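PDB 1JAK: beta-N-acetylhexosaminidase from Streptomyces plicatus, which hydrolyses terminal N-acetylhexosamine residues from glycoconjugates as a family 20 glycoside hydrolase, probably by substrate-assisted catalysis. Local coordinates for residues Ile28-Ser33 with Lys486-Ala491; Asp197-Arg202 with Thr218-Gly223; Ala260-Ala265 with Pro274-Gly279; Arg422-Asp427 with Ser478-Asp483. All coordinates share one frame; numbering follows the deposited sequence.

In the fold
The four contacts fall into two pairs at distant parts of one chain. Interactions 2 and 3, with centres 9 Å apart, lie in the excursions after strands 190-194 and 246-250 of the eight-stranded parallel barrel, the second including helix 258-263. They touch, Gln-199 meeting Gly-279 and Gly-221 meeting Thr-278, and the Gln-199 side chain lies about 7 Å from the bound inhibitor. Interactions 1 and 4, centres 11 Å apart, share helix 482-490; the centres of interactions 1 and 2 are 38 Å apart. Along the chain, interactions 2, 3 and 4 follow in series, and interaction 1 spans them all. It brings the N-terminal domain to helix 482-490, whose start interaction 4 joins to helix 420-424 of the barrel domain.

Interaction 1: residues Ile28-Ser33 with Lys486-Ala491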
loop_
_atom_site.group_PDB
_atom_site.type_symbol
_atom_site.label_atom_id
_atom_site.label_comp_id
_atom_site.label_asym_id
_atom_site.label_seq_id
_atom_site.Cartn_x
_atom_site.Cartn_y
_atom_site.Cartn_z
ATOM N N ILE A 28 -5.323 -15.194 1.601
ATOM C CA ILE A 28 -4.105 -14.482 1.232
ATOM C C ILE A 28 -4.066 -13.201 2.053
ATOM O O ILE A 28 -5.042 -12.453 2.076
ATOM C CB ILE A 28 -4.096 -14.095 -0.266
ATOM C CG1 ILE A 28 -4.162 -15.350 -1.140
ATOM C CG2 ILE A 28 -2.832 -13.299 -0.589
ATOM C CD1 ILE A 28 -4.349 -15.055 -2.624
ATOM N N PRO A 29 -2.947 -12.931 2.745
ATOM C CA PRO A 29 -1.712 -13.725 2.830
ATOM C C PRO A 29 -1.910 -15.068 3.534
ATOM O O PRO A 29 -2.816 -15.228 4.350
ATOM C CB PRO A 29 -0.774 -12.828 3.639
ATOM C CG PRO A 29 -1.267 -11.446 3.345
ATOM C CD PRO A 29 -2.764 -11.619 3.390
ATOM N N ALA A 30 -1.052 -16.032 3.222
ATOM C CA ALA A 30 -1.125 -17.333 3.874
ATOM C C ALA A 30 -0.905 -17.082 5.368
ATOM O O ALA A 30 0.034 -16.388 5.752
ATOM C CB ALA A 30 -0.033 -18.247 3.330
ATOM N N PRO A 31 -1.778 -17.624 6.234
ATOM C CA PRO A 31 -1.581 -17.399 7.670
ATOM C C PRO A 31 -0.382 -18.192 8.189
ATOM O O PRO A 31 -0.033 -19.237 7.633
ATOM C CB PRO A 31 -2.898 -17.881 8.286
ATOM C CG PRO A 31 -3.887 -17.720 7.174
ATOM C CD PRO A 31 -3.106 -18.204 5.975
ATOM N N ALA A 32 0.237 -17.698 9.255
ATOM C CA ALA A 32 1.403 -18.350 9.844
ATOM C C ALA A 32 1.089 -19.767 10.316
ATOM O O ALA A 32 1.924 -20.667 10.207
ATOM C CB ALA A 32 1.929 -17.516 11.005
ATOM N N SER A 33 -0.118 -19.961 10.837
ATOM C CA SER A 33 -0.533 -21.272 11.325
ATOM C C SER A 33 -2.019 -21.505 11.097
ATOM O O SER A 33 -2.847 -20.679 11.470
ATOM C CB SER A 33 -0.230 -21.397 12.818
ATOM O OG SER A 33 -0.726 -22.622 13.329
ATOM N N LYS A 486 -0.970 -20.166 -6.197
ATOM C CA LYS A 486 -1.835 -19.894 -7.337
ATOM C C LYS A 486 -3.243 -20.438 -7.147
ATOM O O LYS A 486 -4.193 -19.923 -7.740
ATOM C CB LYS A 486 -1.224 -20.441 -8.635
ATOM C CG LYS A 486 -1.198 -21.949 -8.765
ATOM C CD LYS A 486 -0.512 -22.344 -10.068
ATOM C CE LYS A 486 -0.495 -23.852 -10.259
ATOM N NZ LYS A 486 0.189 -24.229 -11.527
ATOM N N VAL A 487 -3.385 -21.472 -6.321
ATOM C CA VAL A 487 -4.704 -22.039 -6.061
ATOM C C VAL A 487 -5.476 -21.096 -5.144
ATOM O O VAL A 487 -6.679 -20.901 -5.311
ATOM C CB VAL A 487 -4.609 -23.428 -5.396
ATOM C CG1 VAL A 487 -6.001 -23.919 -5.022
ATOM C CG2 VAL A 487 -3.946 -24.411 -6.348
ATOM N N ARG A 488 -4.777 -20.517 -4.173
ATOM C CA ARG A 488 -5.405 -19.579 -3.251
ATOM C C ARG A 488 -5.740 -18.286 -3.993
ATOM O O ARG A 488 -6.739 -17.630 -3.691
ATOM C CB ARG A 488 -4.478 -19.300 -2.062
ATOM C CG ARG A 488 -4.351 -20.497 -1.116
ATOM C CD ARG A 488 -3.560 -20.178 0.151
ATOM N NE ARG A 488 -2.114 -20.158 -0.064
ATOM C CZ ARG A 488 -1.359 -19.066 0.003
ATOM N NH1 ARG A 488 -1.909 -17.889 0.277
ATOM N NH2 ARG A 488 -0.048 -19.150 -0.191
ATOM N N LEU A 489 -4.913 -17.926 -4.971
ATOM C CA LEU A 489 -5.168 -16.719 -5.752
ATOM C C LEU A 489 -6.337 -16.976 -6.699
ATOM O O LEU A 489 -7.205 -16.123 -6.875
ATOM C CB LEU A 489 -3.924 -16.320 -6.559
ATOM C CG LEU A 489 -4.026 -15.007 -7.347
ATOM C CD1 LEU A 489 -4.261 -13.842 -6.389
ATOM C CD2 LEU A 489 -2.740 -14.782 -8.140
ATOM N N ALA A 490 -6.361 -18.160 -7.303
ATOM C CA ALA A 490 -7.434 -18.520 -8.223
ATOM C C ALA A 490 -8.790 -18.424 -7.532
ATOM O O ALA A 490 -9.788 -18.046 -8.146
ATOM C CB ALA A 490 -7.224 -19.939 -8.741
ATOM N N ALA A 491 -8.809 -18.760 -6.247
ATOM C CA ALA A 491 -10.031 -18.744 -5.455
ATOM C C ALA A 491 -10.634 -17.355 -5.276
ATOM O O ALA A 491 -11.808 -17.228 -4.922
ATOM C CB ALA A 491 -9.766 -19.368 -4.094
#
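Three groups gather at NH1 of Arg-488: Ala-30 packs against it, Glu-471 forms a salt bridge with it, and the carbonyl of Val-27 accepts a hydrogen bond from it. Glu-471 uses the same OE1 to receive the backbone N of Ala-30, so one carboxylate oxygen ties loop and helix together. The guanidinium is turned to offer a face to the loop, and the methyl of Ala-30 sits 3.3 Å above its plane, displaced toward the rim. A bend at chi3 (-78°) brings the group round to this position. Ile-28, which precedes the cis peptide of Pro-29, lies obliquely over the arginine chain, its CG1 3.7 Å from Arg-488 NH1. Farther out, Ile-28 CD1 settles on the helix backbone, 3.6 Å from CA of Leu-489, and meets the Leu-489 CD1 methyl at 4.0 Å. With an alanine in place of Ile-28, a gap is likely to open over the helix, costing Leu-489 one apolar neighbour and the arginine one flank. The contact joins the N-terminal domain to helix 482-490 in a buried setting. Its chemistry implies a buried positive charge that is probably balanced by Glu-471, and the alkyl groups around it probably limit the access of water.

Interaction 2: residues Asp197-Arg202 with Thr218-Gly223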
loop_
_atom_site.group_PDB
_atom_site.type_symbol
_atom_site.label_atom_id
_atom_site.label_comp_id
_atom_site.label_asym_id
_atom_site.label_seq_id
_atom_site.Cartn_x
_atom_site.Cartn_y
_atom_site.Cartn_z
ATOM N N ASP A 197 5.074 15.457 -8.685
ATOM C CA ASP A 197 5.942 14.986 -9.747
ATOM C C ASP A 197 5.954 16.042 -10.838
ATOM O O ASP A 197 5.617 17.202 -10.585
ATOM C CB ASP A 197 5.464 13.631 -10.284
ATOM C CG ASP A 197 6.608 12.793 -10.821
ATOM O OD1 ASP A 197 7.132 13.122 -11.905
ATOM O OD2 ASP A 197 6.998 11.817 -10.146
ATOM N N ASP A 198 6.333 15.656 -12.049
ATOM C CA ASP A 198 6.406 16.619 -13.134
ATOM C C ASP A 198 5.069 17.077 -13.680
ATOM O O ASP A 198 4.936 18.228 -14.106
ATOM C CB ASP A 198 7.261 16.049 -14.264
ATOM C CG ASP A 198 8.679 15.782 -13.818
ATOM O OD1 ASP A 198 9.312 16.717 -13.283
ATOM O OD2 ASP A 198 9.159 14.644 -13.990
ATOM N N GLN A 199 4.077 16.191 -13.646
ATOM C CA GLN A 199 2.760 16.509 -14.181
ATOM C C GLN A 199 1.759 17.075 -13.179
ATOM O O GLN A 199 0.621 17.387 -13.543
ATOM C CB GLN A 199 2.172 15.268 -14.860
ATOM C CG GLN A 199 3.073 14.697 -15.958
ATOM C CD GLN A 199 4.041 13.642 -15.449
ATOM O OE1 GLN A 199 4.401 13.622 -14.271
ATOM N NE2 GLN A 199 4.477 12.765 -16.346
ATOM N N GLY A 200 2.170 17.221 -11.923
ATOM C CA GLY A 200 1.249 17.765 -10.945
ATOM C C GLY A 200 1.746 17.837 -9.514
ATOM O O GLY A 200 2.559 17.020 -9.080
ATOM N N TRP A 201 1.251 18.838 -8.792
ATOM C CA TRP A 201 1.574 19.047 -7.384
ATOM C C TRP A 201 0.211 18.863 -6.725
ATOM O O TRP A 201 -0.708 19.636 -6.985
ATOM C CB TRP A 201 2.104 20.465 -7.159
ATOM C CG TRP A 201 2.479 20.683 -5.742
ATOM C CD1 TRP A 201 1.639 20.982 -4.705
ATOM C CD2 TRP A 201 3.782 20.527 -5.174
ATOM N NE1 TRP A 201 2.341 21.016 -3.523
ATOM C CE2 TRP A 201 3.660 20.741 -3.783
ATOM C CE3 TRP A 201 5.045 20.223 -5.707
ATOM C CZ2 TRP A 201 4.754 20.662 -2.915
ATOM C CZ3 TRP A 201 6.134 20.145 -4.845
ATOM C CH2 TRP A 201 5.979 20.364 -3.461
ATOM N N ARG A 202 0.088 17.859 -5.860
ATOM C CA ARG A 202 -1.212 17.532 -5.288
ATOM C C ARG A 202 -1.551 17.854 -3.837
ATOM O O ARG A 202 -2.530 17.323 -3.313
ATOM C CB ARG A 202 -1.488 16.046 -5.536
ATOM C CG ARG A 202 -1.221 15.582 -6.970
ATOM C CD ARG A 202 -2.064 16.339 -7.997
ATOM N NE ARG A 202 -1.876 15.796 -9.342
ATOM C CZ ARG A 202 -2.160 16.452 -10.463
ATOM N NH1 ARG A 202 -2.651 17.684 -10.409
ATOM N NH2 ARG A 202 -1.931 15.884 -11.642
ATOM N N THR A 218 -3.162 20.607 -14.013
ATOM C CA THR A 218 -3.318 19.643 -15.093
ATOM C C THR A 218 -2.706 18.299 -14.705
ATOM O O THR A 218 -2.397 18.068 -13.536
ATOM C CB THR A 218 -2.710 20.175 -16.428
ATOM O OG1 THR A 218 -3.154 19.351 -17.517
ATOM C CG2 THR A 218 -1.193 20.188 -16.377
ATOM N N GLU A 219 -2.560 17.410 -15.679
ATOM C CA GLU A 219 -2.003 16.082 -15.435
ATOM C C GLU A 219 -1.570 15.498 -16.769
ATOM O O GLU A 219 -1.625 16.172 -17.800
ATOM C CB GLU A 219 -3.067 15.166 -14.810
ATOM C CG GLU A 219 -4.330 15.015 -15.675
ATOM C CD GLU A 219 -5.423 14.186 -15.019
ATOM O OE1 GLU A 219 -5.434 14.085 -13.773
ATOM O OE2 GLU A 219 -6.287 13.649 -15.753
ATOM N N VAL A 220 -1.137 14.243 -16.749
ATOM C CA VAL A 220 -0.738 13.579 -17.982
ATOM C C VAL A 220 -1.909 13.656 -18.960
ATOM O O VAL A 220 -3.058 13.380 -18.597
ATOM C CB VAL A 220 -0.393 12.094 -17.734
ATOM C CG1 VAL A 220 -0.290 11.339 -19.067
ATOM C CG2 VAL A 220 0.924 11.995 -16.984
ATOM N N GLY A 221 -1.617 14.039 -20.198
ATOM C CA GLY A 221 -2.659 14.127 -21.204
ATOM C C GLY A 221 -3.372 15.463 -21.257
ATOM O O GLY A 221 -4.198 15.688 -22.139
ATOM N N GLY A 222 -3.064 16.347 -20.313
ATOM C CA GLY A 222 -3.698 17.653 -20.297
ATOM C C GLY A 222 -5.075 17.653 -19.665
ATOM O O GLY A 222 -5.540 16.636 -19.148
ATOM N N GLY A 223 -5.739 18.802 -19.711
ATOM C CA GLY A 223 -7.057 18.899 -19.118
ATOM C C GLY A 223 -6.948 19.153 -17.627
ATOM O O GLY A 223 -5.854 19.413 -17.123
HETATM O O HOH W 1 0.173 20.136 -13.443
#
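Arg-202 grips the carbonyl oxygen of Thr-218 end-on with two nitrogens. NH2 makes the shorter bond, 2.9 Å to Thr-218 O with an angle of 152° at the hydrogen, and meets a lone pair in the carbonyl plane. NH1 reaches the same Thr-218 O at 3.2 Å, less straight at 139°. Both bonds lie close to the guanidinium plane. The other N-H groups turn to the carbonyls of Val-166, Ser-167 and Gly-226, so backbone oxygens from four residues fix the group's rotation. A lysine in place of Arg-202 would probably leave several of these carbonyls without a donor and set the loop of Thr-218 free to shift. Over the guanidinium centre rides Gly-200, its CA 3.7 Å above the plane; a CB there would collide with CZ of the arginine. Beside this polar knot, Gln-199 O receives a water at 2.8 Å and a CA-H contact from Glu-219, Gln-199 O to Glu-219 CA being 3.5 Å. Packing follows outward: Gln-199 and Val-220 run side by side, CG of the glutamine 3.6 Å from CG2 of the valine. A bend at chi2 (91°) sends the Gln-199 amide to Arg-168, a residue of the inhibitor pocket, and to Gly-279. Val-220 belongs to a type II turn from Glu-219 to Gly-222. The two segments flank helix 210-213 in the long excursion between strand 190-194 and helix 230-242 of the barrel, and Trp-201 reaches across to helices 258-263 and 292-307.

Interaction 3: residues Ala260-Ala265 with Pro274-Gly279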
loop_
_atom_site.group_PDB
_atom_site.type_symbol
_atom_site.label_atom_id
_atom_site.label_comp_id
_atom_site.label_asym_id
_atom_site.label_seq_id
_atom_site.Cartn_x
_atom_site.Cartn_y
_atom_site.Cartn_z
ATOM N N ALA A 260 6.390 22.026 -9.474
ATOM C CA ALA A 260 6.810 23.117 -8.598
ATOM C C ALA A 260 7.569 24.168 -9.400
ATOM O O ALA A 260 7.329 25.371 -9.256
ATOM C CB ALA A 260 7.695 22.581 -7.475
ATOM N N LEU A 261 8.489 23.707 -10.241
ATOM C CA LEU A 261 9.299 24.600 -11.064
ATOM C C LEU A 261 8.450 25.454 -11.993
ATOM O O LEU A 261 8.762 26.620 -12.232
ATOM C CB LEU A 261 10.296 23.791 -11.899
ATOM C CG LEU A 261 11.364 23.017 -11.122
ATOM C CD1 LEU A 261 12.118 22.099 -12.069
ATOM C CD2 LEU A 261 12.313 23.994 -10.440
ATOM N N ALA A 262 7.379 24.868 -12.519
ATOM C CA ALA A 262 6.494 25.580 -13.433
ATOM C C ALA A 262 5.664 26.630 -12.703
ATOM O O ALA A 262 5.182 27.584 -13.311
ATOM C CB ALA A 262 5.569 24.590 -14.140
ATOM N N SER A 263 5.510 26.448 -11.396
ATOM C CA SER A 263 4.720 27.359 -10.577
ATOM C C SER A 263 5.494 28.576 -10.077
ATOM O O SER A 263 4.903 29.632 -9.839
ATOM C CB SER A 263 4.139 26.599 -9.382
ATOM O OG SER A 263 3.317 25.528 -9.813
ATOM N N TYR A 264 6.805 28.428 -9.916
ATOM C CA TYR A 264 7.643 29.519 -9.429
ATOM C C TYR A 264 8.943 29.651 -10.211
ATOM O O TYR A 264 9.881 28.880 -10.014
ATOM C CB TYR A 264 7.952 29.324 -7.939
ATOM C CG TYR A 264 6.744 29.526 -7.050
ATOM C CD1 TYR A 264 5.878 28.474 -6.757
ATOM C CD2 TYR A 264 6.438 30.790 -6.547
ATOM C CE1 TYR A 264 4.729 28.678 -5.987
ATOM C CE2 TYR A 264 5.298 31.005 -5.782
ATOM C CZ TYR A 264 4.448 29.949 -5.505
ATOM O OH TYR A 264 3.315 30.173 -4.759
ATOM N N ALA A 265 8.992 30.645 -11.090
ATOM C CA ALA A 265 10.165 30.886 -11.921
ATOM C C ALA A 265 11.471 30.940 -11.128
ATOM O O ALA A 265 12.496 30.428 -11.576
ATOM C CB ALA A 265 9.978 32.186 -12.706
ATOM N N PRO A 274 9.346 26.534 -16.382
ATOM C CA PRO A 274 9.114 25.670 -17.545
ATOM C C PRO A 274 7.601 25.554 -17.701
ATOM O O PRO A 274 6.855 25.903 -16.788
ATOM C CB PRO A 274 9.729 24.332 -17.124
ATOM C CG PRO A 274 10.685 24.689 -16.022
ATOM C CD PRO A 274 9.954 25.774 -15.279
ATOM N N PRO A 275 7.125 25.073 -18.855
ATOM C CA PRO A 275 5.672 24.951 -19.006
ATOM C C PRO A 275 5.172 23.810 -18.123
ATOM O O PRO A 275 5.968 23.005 -17.632
ATOM C CB PRO A 275 5.498 24.602 -20.487
ATOM C CG PRO A 275 6.778 25.073 -21.135
ATOM C CD PRO A 275 7.825 24.751 -20.110
ATOM N N LEU A 276 3.863 23.750 -17.907
ATOM C CA LEU A 276 3.293 22.647 -17.144
ATOM C C LEU A 276 3.569 21.442 -18.038
ATOM O O LEU A 276 3.514 21.560 -19.264
ATOM C CB LEU A 276 1.787 22.848 -16.966
ATOM C CG LEU A 276 1.407 23.951 -15.975
ATOM C CD1 LEU A 276 -0.067 24.300 -16.120
ATOM C CD2 LEU A 276 1.715 23.486 -14.562
ATOM N N TYR A 277 3.876 20.295 -17.440
ATOM C CA TYR A 277 4.194 19.098 -18.217
ATOM C C TYR A 277 3.054 18.085 -18.278
ATOM O O TYR A 277 2.487 17.712 -17.249
ATOM C CB TYR A 277 5.445 18.429 -17.636
ATOM C CG TYR A 277 5.958 17.272 -18.457
ATOM C CD1 TYR A 277 6.435 17.469 -19.754
ATOM C CD2 TYR A 277 5.965 15.978 -17.941
ATOM C CE1 TYR A 277 6.906 16.406 -20.516
ATOM C CE2 TYR A 277 6.436 14.905 -18.695
ATOM C CZ TYR A 277 6.904 15.128 -19.982
ATOM O OH TYR A 277 7.359 14.071 -20.739
ATOM N N THR A 278 2.729 17.631 -19.486
ATOM C CA THR A 278 1.651 16.667 -19.669
ATOM C C THR A 278 2.105 15.393 -20.385
ATOM O O THR A 278 1.281 14.555 -20.755
ATOM C CB THR A 278 0.481 17.294 -20.458
ATOM O OG1 THR A 278 0.950 17.738 -21.738
ATOM C CG2 THR A 278 -0.101 18.480 -19.689
ATOM N N GLY A 279 3.416 15.252 -20.570
ATOM C CA GLY A 279 3.953 14.070 -21.226
ATOM C C GLY A 279 4.131 12.914 -20.261
ATOM O O GLY A 279 3.637 12.961 -19.131
HETATM O O HOH W 2 4.871 27.677 -16.145
#
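The ring of Pro-274 closes on Leu-261 atom by atom. Its CB is still 5.3 Å from CB of Leu-261, and its CG comes to 4.2 Å from that same leucine CB. At the end of the ring, CD lies 3.9 Å from Leu-261 CB and 3.4 Å from Leu-261 O, the carbonyl that Asn-268 also binds through its side-chain nitrogen. Next along the helix, the methyl of Ala-262 takes over, lying 3.2 Å from the Pro-274 O. Leu-276 also reaches this methyl: CG stands beside its backbone N (chi1 -73°), and CD2 touches Ala-262 CB at 4.0 Å. The direct contacts are thus mainly van der Waals, and the polar link is made by a single water, which donates to Ala-262 O at 2.9 Å and to Pro-274 O at 2.7 Å. Asn-258, on the same helix, donates its side-chain N-H to the carbonyl of Pro-275. Helix 258-263, in the excursion after barrel strand 246-250, is therefore backed by its own returning loop, while helix 210-213 packs on it through Leu-211, which touches Ala-260, Ser-263 and Tyr-264. A disulfide joins Cys-269, between the two segments, to Cys-288, beyond them and just before helix 292-307.

Interaction 4: residues Arg422-Asp427 with Ser478-Asp483; sequences RSYDWD and STHDWD
Tyr-424 and His-480 form the tight part of this contact. Their rings make an offset stack with centroids 4.3 Å apart and planes only 8° from parallel, the NE2 corner of the imidazole lying over the tyrosine face near its rim. With CG anti to the backbone N (chi1 -173°), His-480 reaches back far enough for NE2 to donate to Tyr-424 O at 2.9 Å, almost straight at 177°. The hydrogen bond comes from above the carbonyl plane; Trp-426 N, also 2.9 Å from Tyr-424 O, arrives from the opposite face and closes an inverse gamma turn centred on Asp-425. Two donors therefore satisfy this oxygen. The phenol end is gripped too: Glu-471 hydrogen-bonds its OH, and Asp-481 N adds a weak bond at 3.3 Å to Tyr-424 OH. Trp-482 turns an edge to the tyrosine, CE3 3.7 Å from CD2 of Tyr-424, while the ring of Tyr-485 stacks on Tyr-424 as well. The looser side is partly exposed and wet. There the Asp-425 carboxylate lies nearly coplanar with the imidazole, OD1 at 3.2 Å from His-480 CE1, and a water bridges the segments by donating to Asp-425 OD1 at 2.7 Å and accepting from Trp-482 N at 2.9 Å. Asp-425 OD2 turns back to Gln-421. Beyond, Asp-481 is the N-cap of helix 482-490. The arrangement is a capped helix start docked on the C-terminal end of helix 420-424, which comes along the chain between the last two strands of the family's alpha/beta barrel.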
loop_
_atom_site.group_PDB
_atom_site.type_symbol
_atom_site.label_atom_id
_atom_site.label_comp_id
_atom_site.label_asym_id
_atom_site.label_seq_id
_atom_site.Cartn_x
_atom_site.Cartn_y
_atom_site.Cartn_z
ATOM N N ARG A 422 6.103 -14.165 -11.662
ATOM C CA ARG A 422 7.318 -13.387 -11.441
ATOM C C ARG A 422 7.157 -12.403 -10.282
ATOM O O ARG A 422 8.067 -12.220 -9.475
ATOM C CB ARG A 422 7.712 -12.612 -12.705
ATOM C CG ARG A 422 9.030 -11.851 -12.545
ATOM C CD ARG A 422 9.391 -11.041 -13.780
ATOM N NE ARG A 422 10.706 -10.416 -13.648
ATOM C CZ ARG A 422 11.860 -11.074 -13.720
ATOM N NH1 ARG A 422 11.869 -12.387 -13.926
ATOM N NH2 ARG A 422 13.007 -10.421 -13.585
ATOM N N SER A 423 5.989 -11.778 -10.196
ATOM C CA SER A 423 5.729 -10.808 -9.142
ATOM C C SER A 423 5.742 -11.429 -7.745
ATOM O O SER A 423 6.137 -10.786 -6.776
ATOM C CB SER A 423 4.377 -10.131 -9.389
ATOM O OG SER A 423 4.130 -9.119 -8.431
ATOM N N TYR A 424 5.328 -12.690 -7.660
ATOM C CA TYR A 424 5.239 -13.410 -6.388
ATOM C C TYR A 424 6.422 -14.297 -6.013
ATOM O O TYR A 424 6.802 -14.383 -4.843
ATOM C CB TYR A 424 3.980 -14.291 -6.407
ATOM C CG TYR A 424 3.835 -15.236 -5.228
ATOM C CD1 TYR A 424 3.301 -14.794 -4.018
ATOM C CD2 TYR A 424 4.238 -16.571 -5.323
ATOM C CE1 TYR A 424 3.165 -15.656 -2.930
ATOM C CE2 TYR A 424 4.111 -17.445 -4.235
ATOM C CZ TYR A 424 3.572 -16.980 -3.044
ATOM O OH TYR A 424 3.422 -17.831 -1.971
ATOM N N ASP A 425 6.998 -14.948 -7.014
ATOM C CA ASP A 425 8.063 -15.918 -6.802
ATOM C C ASP A 425 9.472 -15.478 -6.405
ATOM O O ASP A 425 10.431 -15.694 -7.146
ATOM C CB ASP A 425 8.134 -16.827 -8.031
ATOM C CG ASP A 425 8.454 -18.265 -7.675
ATOM O OD1 ASP A 425 8.509 -18.589 -6.467
ATOM O OD2 ASP A 425 8.640 -19.072 -8.610
ATOM N N TRP A 426 9.594 -14.876 -5.227
ATOM C CA TRP A 426 10.892 -14.463 -4.703
ATOM C C TRP A 426 10.836 -14.333 -3.182
ATOM O O TRP A 426 9.756 -14.351 -2.589
ATOM C CB TRP A 426 11.384 -13.157 -5.355
ATOM C CG TRP A 426 10.458 -11.977 -5.271
ATOM C CD1 TRP A 426 9.281 -11.805 -5.942
ATOM C CD2 TRP A 426 10.653 -10.790 -4.493
ATOM N NE1 TRP A 426 8.733 -10.582 -5.632
ATOM C CE2 TRP A 426 9.554 -9.940 -4.744
ATOM C CE3 TRP A 426 11.651 -10.361 -3.608
ATOM C CZ2 TRP A 426 9.423 -8.685 -4.139
ATOM C CZ3 TRP A 426 11.523 -9.112 -3.007
ATOM C CH2 TRP A 426 10.412 -8.288 -3.277
ATOM N N ASP A 427 12.006 -14.221 -2.556
ATOM C CA ASP A 427 12.113 -14.125 -1.102
ATOM C C ASP A 427 12.826 -12.834 -0.703
ATOM O O ASP A 427 14.010 -12.659 -0.991
ATOM C CB ASP A 427 12.894 -15.343 -0.582
ATOM C CG ASP A 427 13.054 -15.352 0.931
ATOM O OD1 ASP A 427 12.595 -14.410 1.608
ATOM O OD2 ASP A 427 13.652 -16.324 1.444
ATOM N N SER A 478 8.360 -20.148 4.998
ATOM C CA SER A 478 8.000 -21.555 4.864
ATOM C C SER A 478 6.693 -21.807 4.117
ATOM O O SER A 478 6.474 -22.908 3.608
ATOM C CB SER A 478 7.935 -22.216 6.245
ATOM O OG SER A 478 6.945 -21.618 7.058
ATOM N N THR A 479 5.825 -20.799 4.042
ATOM C CA THR A 479 4.549 -20.963 3.349
ATOM C C THR A 479 4.619 -20.552 1.885
ATOM O O THR A 479 3.674 -20.774 1.128
ATOM C CB THR A 479 3.429 -20.135 4.006
ATOM O OG1 THR A 479 3.727 -18.739 3.869
ATOM C CG2 THR A 479 3.295 -20.486 5.482
ATOM N N HIS A 480 5.739 -19.957 1.486
ATOM C CA HIS A 480 5.908 -19.501 0.109
ATOM C C HIS A 480 6.070 -20.643 -0.888
ATOM O O HIS A 480 6.978 -21.466 -0.768
ATOM C CB HIS A 480 7.106 -18.551 0.016
ATOM C CG HIS A 480 7.253 -17.896 -1.322
ATOM N ND1 HIS A 480 7.840 -18.526 -2.399
ATOM C CD2 HIS A 480 6.857 -16.680 -1.766
ATOM C CE1 HIS A 480 7.799 -17.724 -3.450
ATOM N NE2 HIS A 480 7.207 -16.599 -3.092
ATOM N N ASP A 481 5.178 -20.681 -1.874
ATOM C CA ASP A 481 5.194 -21.711 -2.908
ATOM C C ASP A 481 4.191 -21.345 -3.991
ATOM O O ASP A 481 2.988 -21.302 -3.739
ATOM C CB ASP A 481 4.823 -23.071 -2.315
ATOM C CG ASP A 481 4.832 -24.174 -3.352
ATOM O OD1 ASP A 481 5.914 -24.454 -3.910
ATOM O OD2 ASP A 481 3.758 -24.756 -3.613
ATOM N N TRP A 482 4.683 -21.094 -5.200
ATOM C CA TRP A 482 3.813 -20.713 -6.304
ATOM C C TRP A 482 2.708 -21.710 -6.642
ATOM O O TRP A 482 1.549 -21.324 -6.787
ATOM C CB TRP A 482 4.647 -20.427 -7.560
ATOM C CG TRP A 482 3.806 -20.240 -8.782
ATOM C CD1 TRP A 482 3.698 -21.095 -9.843
ATOM C CD2 TRP A 482 2.900 -19.162 -9.042
ATOM N NE1 TRP A 482 2.777 -20.619 -10.743
ATOM C CE2 TRP A 482 2.271 -19.434 -10.278
ATOM C CE3 TRP A 482 2.554 -17.994 -8.349
ATOM C CZ2 TRP A 482 1.312 -18.579 -10.837
ATOM C CZ3 TRP A 482 1.600 -17.142 -8.906
ATOM C CH2 TRP A 482 0.991 -17.443 -10.140
ATOM N N ASP A 483 3.054 -22.987 -6.770
ATOM C CA ASP A 483 2.051 -23.987 -7.124
ATOM C C ASP A 483 0.847 -24.025 -6.191
ATOM O O ASP A 483 -0.276 -24.256 -6.642
ATOM C CB ASP A 483 2.680 -25.380 -7.216
ATOM C CG ASP A 483 3.585 -25.529 -8.425
ATOM O OD1 ASP A 483 3.356 -24.822 -9.429
ATOM O OD2 ASP A 483 4.512 -26.364 -8.380
HETATM O O HOH W 3 7.603 -21.023 -5.582
#